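Local coordinates for putative signal recognition particle protein (Chaetomium thermophilum, PDB 5CK4) that binds GDP and GTP as the Arf-like GTPase beta subunit of the signal recognition particle receptor at the endoplasmic reticulum membrane, at residues G31-A34 against L35-F39; K198-H201 against S202-N205; L240-I243 against R244-Q248. All blocks are in the same frame, centred on the assembly; numbering follows the deposited sequence.

Contact 1. Residues G31-A34 against L35-F39; sequences GKTA and LLTLF. With GDP (guanosine-5'-diphosphate), chain C.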
loop_
_atom_site.group_PDB
_atom_site.type_symbol
_atom_site.label_atom_id
_atom_site.label_comp_id
_atom_site.label_asym_id
_atom_site.label_seq_id
_atom_site.Cartn_x
_atom_site.Cartn_y
_atom_site.Cartn_z
ATOM N N GLY A 31 -1.291 -11.995 3.414
ATOM C CA GLY A 31 -1.717 -12.732 2.232
ATOM C C GLY A 31 -0.984 -12.298 0.965
ATOM O O GLY A 31 -1.479 -12.492 -0.141
ATOM N N LYS A 32 0.199 -11.710 1.112
ATOM C CA LYS A 32 0.935 -11.221 -0.057
ATOM C C LYS A 32 1.341 -12.355 -1.009
ATOM O O LYS A 32 1.144 -12.252 -2.222
ATOM C CB LYS A 32 2.149 -10.381 0.366
ATOM C CG LYS A 32 1.755 -9.122 1.174
ATOM C CD LYS A 32 2.935 -8.201 1.450
ATOM C CE LYS A 32 4.043 -8.907 2.224
ATOM N NZ LYS A 32 3.541 -9.658 3.425
ATOM N N THR A 33 1.887 -13.435 -0.462
ATOM C CA THR A 33 2.291 -14.574 -1.285
ATOM C C THR A 33 1.079 -15.153 -2.003
ATOM O O THR A 33 1.124 -15.425 -3.210
ATOM C CB THR A 33 2.978 -15.683 -0.452
ATOM O OG1 THR A 33 4.110 -15.138 0.242
ATOM C CG2 THR A 33 3.437 -16.835 -1.359
ATOM N N ALA A 34 -0.009 -15.317 -1.258
ATOM C CA ALA A 34 -1.251 -15.848 -1.820
ATOM C C ALA A 34 -1.789 -14.965 -2.949
ATOM O O ALA A 34 -2.226 -15.465 -3.988
ATOM C CB ALA A 34 -2.302 -16.015 -0.717
ATOM N N LEU A 35 -1.768 -13.654 -2.730
ATOM C CA LEU A 35 -2.249 -12.705 -3.729
ATOM C C LEU A 35 -1.414 -12.758 -5.005
ATOM O O LEU A 35 -1.962 -12.761 -6.103
ATOM C CB LEU A 35 -2.254 -11.282 -3.169
ATOM C CG LEU A 35 -2.890 -10.178 -4.018
ATOM C CD1 LEU A 35 -4.344 -10.490 -4.349
ATOM C CD2 LEU A 35 -2.777 -8.852 -3.280
ATOM N N LEU A 36 -0.090 -12.788 -4.853
ATOM C CA LEU A 36 0.803 -12.912 -5.995
ATOM C C LEU A 36 0.501 -14.196 -6.774
ATOM O O LEU A 36 0.496 -14.204 -8.007
ATOM C CB LEU A 36 2.268 -12.887 -5.545
ATOM C CG LEU A 36 3.333 -13.004 -6.642
ATOM C CD1 LEU A 36 3.127 -11.946 -7.718
ATOM C CD2 LEU A 36 4.744 -12.914 -6.053
ATOM N N THR A 37 0.242 -15.280 -6.050
ATOM C CA THR A 37 -0.063 -16.558 -6.682
ATOM C C THR A 37 -1.342 -16.452 -7.500
ATOM O O THR A 37 -1.404 -16.940 -8.623
ATOM C CB THR A 37 -0.203 -17.689 -5.647
ATOM O OG1 THR A 37 1.040 -17.858 -4.957
ATOM C CG2 THR A 37 -0.584 -18.998 -6.323
ATOM N N LEU A 38 -2.350 -15.786 -6.939
ATOM C CA LEU A 38 -3.615 -15.592 -7.640
ATOM C C LEU A 38 -3.403 -14.728 -8.879
ATOM O O LEU A 38 -3.935 -15.023 -9.956
ATOM C CB LEU A 38 -4.645 -14.929 -6.724
ATOM C CG LEU A 38 -6.014 -14.654 -7.357
ATOM C CD1 LEU A 38 -6.637 -15.935 -7.877
ATOM C CD2 LEU A 38 -6.965 -13.968 -6.373
ATOM N N PHE A 39 -2.616 -13.668 -8.710
ATOM C CA PHE A 39 -2.344 -12.705 -9.769
ATOM C C PHE A 39 -1.650 -13.375 -10.937
ATOM O O PHE A 39 -1.950 -13.085 -12.089
ATOM C CB PHE A 39 -1.492 -11.544 -9.234
ATOM C CG PHE A 39 -1.082 -10.539 -10.289
ATOM C CD1 PHE A 39 -1.903 -9.467 -10.603
ATOM C CD2 PHE A 39 0.136 -10.652 -10.941
ATOM C CE1 PHE A 39 -1.529 -8.540 -11.563
ATOM C CE2 PHE A 39 0.517 -9.730 -11.905
ATOM C CZ PHE A 39 -0.311 -8.672 -12.214
HETATM P PB GDP C . 2.227 -13.170 3.478
HETATM O O1B GDP C . 2.996 -13.444 2.219
HETATM O O2B GDP C . 1.746 -11.727 3.476
HETATM O O3B GDP C . 3.047 -13.373 4.732
HETATM O O3A GDP C . 0.911 -14.081 3.588
HETATM P PA GDP C . 0.659 -15.537 2.934
HETATM O O1A GDP C . 0.463 -15.428 1.454
HETATM O O2A GDP C . 1.724 -16.532 3.320
HETATM O "O5'" GDP C . -0.732 -15.808 3.664
HETATM C "C5'" GDP C . -0.776 -15.947 5.075
HETATM C "C4'" GDP C . -1.909 -16.905 5.406
HETATM O "O4'" GDP C . -3.161 -16.265 5.144
HETATM C "C3'" GDP C . -1.874 -18.159 4.542
HETATM O "O3'" GDP C . -2.329 -19.240 5.357
HETATM C "C2'" GDP C . -2.914 -17.898 3.469
HETATM O "O2'" GDP C . -3.526 -19.090 2.983
HETATM C "C1'" GDP C . -3.921 -17.068 4.233
HETATM N N9 GDP C . -4.727 -16.199 3.350
HETATM C C8 GDP C . -4.290 -15.389 2.363
HETATM N N7 GDP C . -5.338 -14.728 1.796
HETATM C C5 GDP C . -6.447 -15.106 2.451
HETATM C C6 GDP C . -7.883 -14.806 2.358
HETATM O O6 GDP C . -8.293 -13.981 1.508
HETATM N N1 GDP C . -8.704 -15.412 3.236
HETATM C C2 GDP C . -8.267 -16.298 4.158
HETATM N N2 GDP C . -9.156 -16.882 4.998
HETATM N N3 GDP C . -6.961 -16.628 4.293
HETATM C C4 GDP C . -6.036 -16.074 3.471
#
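Gly31, whose carbonyl oxygen receives Leu35 N, opens a run of four residues wrapped round the diphosphate of GDP. The beta-phosphate oxygen GDP O2B takes three hydrogen bonds: one from Gly31 N, one from Lys32 N, 2.8 Å from GDP O2B, and one from Lys32 NZ, 2.7 Å from GDP O2B. Lys32 starts out extended and then bends twice (chi3 -59°, chi4 -48°), which curls its ammonium group back over O2B. On the neighbouring oxygen, GDP O1B, Thr33 binds with both ends of its N-CA-CB-OG1 arm, N at 2.9 Å and OG1 at 2.8 Å. Ala34 N serves the alpha phosphate, 2.8 Å from GDP O1A. Behind this shell the carbonyls of the same four residues face down the helix: Lys32 O takes Leu36 N at 3.0 Å, and Ala34 O takes Leu38 N. Thr33 O is gripped twice by Thr37, whose OG1 (3.0 Å) and N arrive from opposite faces of the carbonyl plane. Farther out, Leu35 and Leu38 pack on Val298, while weak bonds from Lys32 NZ to Gly26 O and Pro27 O help to steady the ammonium. With Gly31 at the N-cap and the amides of residues 31-34 turned to the phosphates, the helix start probably lends them partial positive charge, the arrangement of a Walker A P-loop.

Contact 2. Residues K198-H201 against S202-N205; sequences KRFH and SRKN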
loop_
_atom_site.group_PDB
_atom_site.type_symbol
_atom_site.label_atom_id
_atom_site.label_comp_id
_atom_site.label_asym_id
_atom_site.label_seq_id
_atom_site.Cartn_x
_atom_site.Cartn_y
_atom_site.Cartn_z
ATOM N N LYS A 198 6.735 12.807 1.555
ATOM C CA LYS A 198 8.037 13.476 1.487
ATOM C C LYS A 198 8.518 13.533 0.045
ATOM O O LYS A 198 9.149 14.510 -0.380
ATOM C CB LYS A 198 9.077 12.748 2.333
ATOM C CG LYS A 198 8.862 12.860 3.825
ATOM C CD LYS A 198 9.906 12.044 4.569
ATOM C CE LYS A 198 9.767 12.235 6.055
ATOM N NZ LYS A 198 10.961 11.752 6.797
ATOM N N ARG A 199 8.218 12.474 -0.703
ATOM C CA ARG A 199 8.523 12.433 -2.131
ATOM C C ARG A 199 7.848 13.594 -2.871
ATOM O O ARG A 199 8.483 14.277 -3.669
ATOM C CB ARG A 199 8.081 11.099 -2.729
ATOM C CG ARG A 199 8.275 10.982 -4.232
ATOM C CD ARG A 199 7.769 9.632 -4.738
ATOM N NE ARG A 199 7.834 9.518 -6.194
ATOM C CZ ARG A 199 6.779 9.654 -6.989
ATOM N NH1 ARG A 199 5.587 9.904 -6.462
ATOM N NH2 ARG A 199 6.904 9.526 -8.297
ATOM N N PHE A 200 6.560 13.810 -2.603
ATOM C CA PHE A 200 5.814 14.903 -3.232
ATOM C C PHE A 200 6.465 16.246 -2.926
ATOM O O PHE A 200 6.499 17.147 -3.761
ATOM C CB PHE A 200 4.359 14.913 -2.756
ATOM C CG PHE A 200 3.580 16.125 -3.202
ATOM C CD1 PHE A 200 2.965 16.152 -4.447
ATOM C CD2 PHE A 200 3.454 17.233 -2.373
ATOM C CE1 PHE A 200 2.240 17.267 -4.860
ATOM C CE2 PHE A 200 2.735 18.346 -2.782
ATOM C CZ PHE A 200 2.124 18.358 -4.027
ATOM N N HIS A 201 6.986 16.369 -1.715
ATOM C CA HIS A 201 7.551 17.629 -1.258
ATOM C C HIS A 201 8.991 17.893 -1.692
ATOM O O HIS A 201 9.493 19.004 -1.550
ATOM C CB HIS A 201 7.421 17.724 0.256
ATOM C CG HIS A 201 6.055 18.133 0.703
ATOM N ND1 HIS A 201 5.322 17.410 1.616
ATOM C CD2 HIS A 201 5.281 19.184 0.344
ATOM C CE1 HIS A 201 4.158 18.003 1.810
ATOM N NE2 HIS A 201 4.113 19.089 1.058
ATOM N N SER A 202 9.647 16.879 -2.226
ATOM C CA SER A 202 11.038 17.015 -2.645
ATOM C C SER A 202 11.113 17.669 -4.021
ATOM O O SER A 202 10.729 17.058 -5.022
ATOM C CB SER A 202 11.717 15.643 -2.671
ATOM O OG SER A 202 13.012 15.751 -3.248
ATOM N N ARG A 203 11.607 18.906 -4.072
ATOM C CA ARG A 203 11.615 19.670 -5.318
ATOM C C ARG A 203 12.993 20.205 -5.679
ATOM O O ARG A 203 13.234 21.413 -5.638
ATOM C CB ARG A 203 10.623 20.835 -5.253
ATOM C CG ARG A 203 9.178 20.418 -4.984
ATOM C CD ARG A 203 8.603 19.583 -6.118
ATOM N NE ARG A 203 7.316 18.991 -5.748
ATOM C CZ ARG A 203 6.127 19.460 -6.114
ATOM N NH1 ARG A 203 6.043 20.534 -6.885
ATOM N NH2 ARG A 203 5.015 18.840 -5.717
ATOM N N LYS A 204 13.893 19.299 -6.039
ATOM C CA LYS A 204 15.197 19.700 -6.549
ATOM C C LYS A 204 14.997 20.502 -7.830
ATOM O O LYS A 204 15.765 21.413 -8.138
ATOM C CB LYS A 204 16.071 18.480 -6.792
ATOM C CG LYS A 204 16.242 17.612 -5.559
ATOM C CD LYS A 204 16.727 18.424 -4.376
ATOM C CE LYS A 204 17.095 17.530 -3.202
ATOM N NZ LYS A 204 17.689 18.307 -2.076
ATOM N N ASN A 205 13.954 20.154 -8.575
ATOM C CA ASN A 205 13.393 21.072 -9.556
ATOM C C ASN A 205 11.907 21.218 -9.256
ATOM O O ASN A 205 11.303 20.322 -8.660
ATOM C CB ASN A 205 13.648 20.608 -10.993
ATOM C CG ASN A 205 12.811 19.414 -11.378
ATOM O OD1 ASN A 205 11.679 19.560 -11.840
ATOM N ND2 ASN A 205 13.363 18.220 -11.195
HETATM O O HOH W 1 9.381 15.161 -6.071
#
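Arg203 and Phe200 are brought together by torsion: the arginine folds back at chi1 -58° and chi2 -65°, while the phenylalanine holds CG anti to its own N, which turns a ring face to the returning guanidinium. The place is the exit of helix 180-201 into the loop that leads to strand 214-219 of this P-loop GTPase fold. Here one carbonyl is held side-on by two nitrogens, Arg203 NE lying 2.8 Å from Phe200 O and Arg203 NH2 3.0 Å from the same oxygen, which sits at the guanidinium edge, in plane. NH2 also rests over a face of the Phe200 ring, so the guanidinium stands almost upright on it, planes 83° apart. This is a cation-pi contact, with Arg203 CZ 4.7 Å from the ring centroid. The third nitrogen, NH1, is bound to Ser206 O farther along the loop, so the guanidinium links the helix end to that loop. Earlier in the turn, Arg199 points elsewhere, its guanidinium taken up chiefly by Asn132 O and Ser210 O. Its carbonyl stays in the turn: Ser202 N reaches Arg199 O at 3.2 Å, and a water donates both to that oxygen and to Ser202 O, 2.7 Å and 2.6 Å away.

Contact 3. Residues L240-I243 against R244-Q248; sequences LGRI and RKTRQ
Arg247 lays one face of its guanidinium over Ile243, whose CG2 methyl stands 3.3 Å above the plane, shifted toward the rim beside NE. The same cation takes part in a cation-pi contact with Tyr190 of helix 180-201. The other two arginine planes are turned differently: that of Arg244 meets Gly241 CA obliquely, and that of Arg242 is likewise oblique to the hydroxyl of Thr246. Ile243 and Arg247, one turn apart, run side by side in the same direction, and the aliphatic part of the arginine packs as well, with Arg247 CD 3.9 Å from Ile243 CG2. Ile243 keeps CG2 anti to its backbone N, which aims that methyl down the helix at the arginine. Arg244 is placed otherwise: its chi1 of 70° puts CG between the backbone N and the carbonyl carbon, 3.3 Å from Gly241 O, and from there the chain extends back along the helix past Gly241. That direction carries the guanidinium to the loop of Leu271 O, Ser276 OG and Glu283, the last in a salt bridge. Arg242 bends at chi3 (65°) and pairs with Glu239 in another salt bridge, while its CG passes 4.1 Å from Thr246 OG1. Underneath runs the regular ladder of helix 229-249, for instance Thr246 N to Arg242 O and Arg247 N to Ile243 O, both 2.9 Å. Leu240, Ile243 and Arg244 all touch Tyr190, joining this helix to helix 180-201. The chemistry suggests three ways of settling a positive charge within two helical turns: on a carboxylate of the same helix, on a carboxylate and polar oxygens of a later loop, and on an aromatic ring, with a methyl group lying off-centre over a face of the guanidinium.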
loop_
_atom_site.group_PDB
_atom_site.type_symbol
_atom_site.label_atom_id
_atom_site.label_comp_id
_atom_site.label_asym_id
_atom_site.label_seq_id
_atom_site.Cartn_x
_atom_site.Cartn_y
_atom_site.Cartn_z
ATOM N N LEU A 240 -3.797 6.478 12.634
ATOM C CA LEU A 240 -2.829 7.367 11.976
ATOM C C LEU A 240 -2.887 8.765 12.585
ATOM O O LEU A 240 -1.860 9.407 12.776
ATOM C CB LEU A 240 -3.093 7.445 10.456
ATOM C CG LEU A 240 -2.864 6.147 9.675
ATOM C CD1 LEU A 240 -3.424 6.265 8.259
ATOM C CD2 LEU A 240 -1.388 5.755 9.631
ATOM N N GLY A 241 -4.098 9.236 12.872
ATOM C CA GLY A 241 -4.281 10.467 13.623
ATOM C C GLY A 241 -3.646 10.426 15.007
ATOM O O GLY A 241 -2.997 11.392 15.422
ATOM N N ARG A 242 -3.834 9.327 15.737
ATOM C CA ARG A 242 -3.236 9.205 17.065
ATOM C C ARG A 242 -1.706 9.282 16.979
ATOM O O ARG A 242 -1.057 9.948 17.792
ATOM C CB ARG A 242 -3.638 7.888 17.736
ATOM C CG ARG A 242 -3.106 7.783 19.156
ATOM C CD ARG A 242 -3.340 6.410 19.770
ATOM N NE ARG A 242 -2.585 5.387 19.055
ATOM C CZ ARG A 242 -1.305 5.101 19.283
ATOM N NH1 ARG A 242 -0.629 5.751 20.222
ATOM N NH2 ARG A 242 -0.700 4.159 18.569
ATOM N N ILE A 243 -1.141 8.584 15.998
ATOM C CA ILE A 243 0.313 8.562 15.805
ATOM C C ILE A 243 0.870 9.955 15.526
ATOM O O ILE A 243 1.826 10.390 16.167
ATOM C CB ILE A 243 0.719 7.608 14.649
ATOM C CG1 ILE A 243 0.370 6.166 15.019
ATOM C CG2 ILE A 243 2.231 7.723 14.346
ATOM C CD1 ILE A 243 0.382 5.206 13.840
ATOM N N ARG A 244 0.280 10.665 14.573
ATOM C CA ARG A 244 0.819 11.982 14.238
ATOM C C ARG A 244 0.688 12.953 15.404
ATOM O O ARG A 244 1.573 13.785 15.619
ATOM C CB ARG A 244 0.206 12.552 12.952
ATOM C CG ARG A 244 -1.267 12.969 13.048
ATOM C CD ARG A 244 -1.741 13.588 11.732
ATOM N NE ARG A 244 -3.102 14.122 11.822
ATOM C CZ ARG A 244 -3.723 14.732 10.820
ATOM N NH1 ARG A 244 -3.091 14.897 9.660
ATOM N NH2 ARG A 244 -4.964 15.193 10.982
ATOM N N LYS A 245 -0.394 12.830 16.173
ATOM C CA LYS A 245 -0.592 13.696 17.348
ATOM C C LYS A 245 0.410 13.415 18.463
ATOM O O LYS A 245 0.953 14.337 19.076
ATOM C CB LYS A 245 -2.015 13.545 17.903
ATOM C CG LYS A 245 -2.281 14.392 19.120
ATOM C CD LYS A 245 -2.237 15.875 18.764
ATOM C CE LYS A 245 -3.215 16.188 17.643
ATOM N NZ LYS A 245 -3.662 17.596 17.644
ATOM N N THR A 246 0.645 12.135 18.732
ATOM C CA THR A 246 1.614 11.739 19.746
ATOM C C THR A 246 3.026 12.140 19.338
ATOM O O THR A 246 3.828 12.558 20.171
ATOM C CB THR A 246 1.579 10.220 19.995
ATOM O OG1 THR A 246 0.253 9.832 20.369
ATOM C CG2 THR A 246 2.534 9.842 21.117
ATOM N N ARG A 247 3.332 12.018 18.052
ATOM C CA ARG A 247 4.670 12.347 17.593
ATOM C C ARG A 247 4.897 13.845 17.628
ATOM O O ARG A 247 5.974 14.300 17.992
ATOM C CB ARG A 247 4.944 11.766 16.208
ATOM C CG ARG A 247 5.052 10.254 16.235
ATOM C CD ARG A 247 5.535 9.663 14.917
ATOM N NE ARG A 247 5.477 8.204 14.974
ATOM C CZ ARG A 247 5.775 7.395 13.962
ATOM N NH1 ARG A 247 6.169 7.901 12.801
ATOM N NH2 ARG A 247 5.678 6.078 14.116
ATOM N N GLN A 248 3.878 14.619 17.274
ATOM C CA GLN A 248 4.027 16.065 17.318
ATOM C C GLN A 248 4.151 16.564 18.753
ATOM O O GLN A 248 4.935 17.475 19.036
ATOM C CB GLN A 248 2.870 16.767 16.612
ATOM C CG GLN A 248 3.208 18.191 16.193
ATOM C CD GLN A 248 4.322 18.251 15.152
ATOM O OE1 GLN A 248 4.534 17.305 14.390
ATOM N NE2 GLN A 248 5.032 19.368 15.116
#

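Contact 1 alone belongs to the nucleotide site: 31-34 bind the GDP phosphates, and the helix they begin runs on through 35-39. Contacts 2 and 3 lie away from the annotated sites, on the opposite side of the chain's centre, their own centres 33 and 32 Å from that of contact 1. Between contact 1 and contact 2 the nearest atoms are about 19 Å apart. Between contact 1 and contact 3 they are about 17 Å apart. Contacts 2 and 3 are closer neighbours, with centres 23 Å apart and nearest atoms about 9 Å. Helix 180-201 connects them: its C-terminal end and the loop that follows form contact 2, and its Tyr190 packs on the side chains of contact 3.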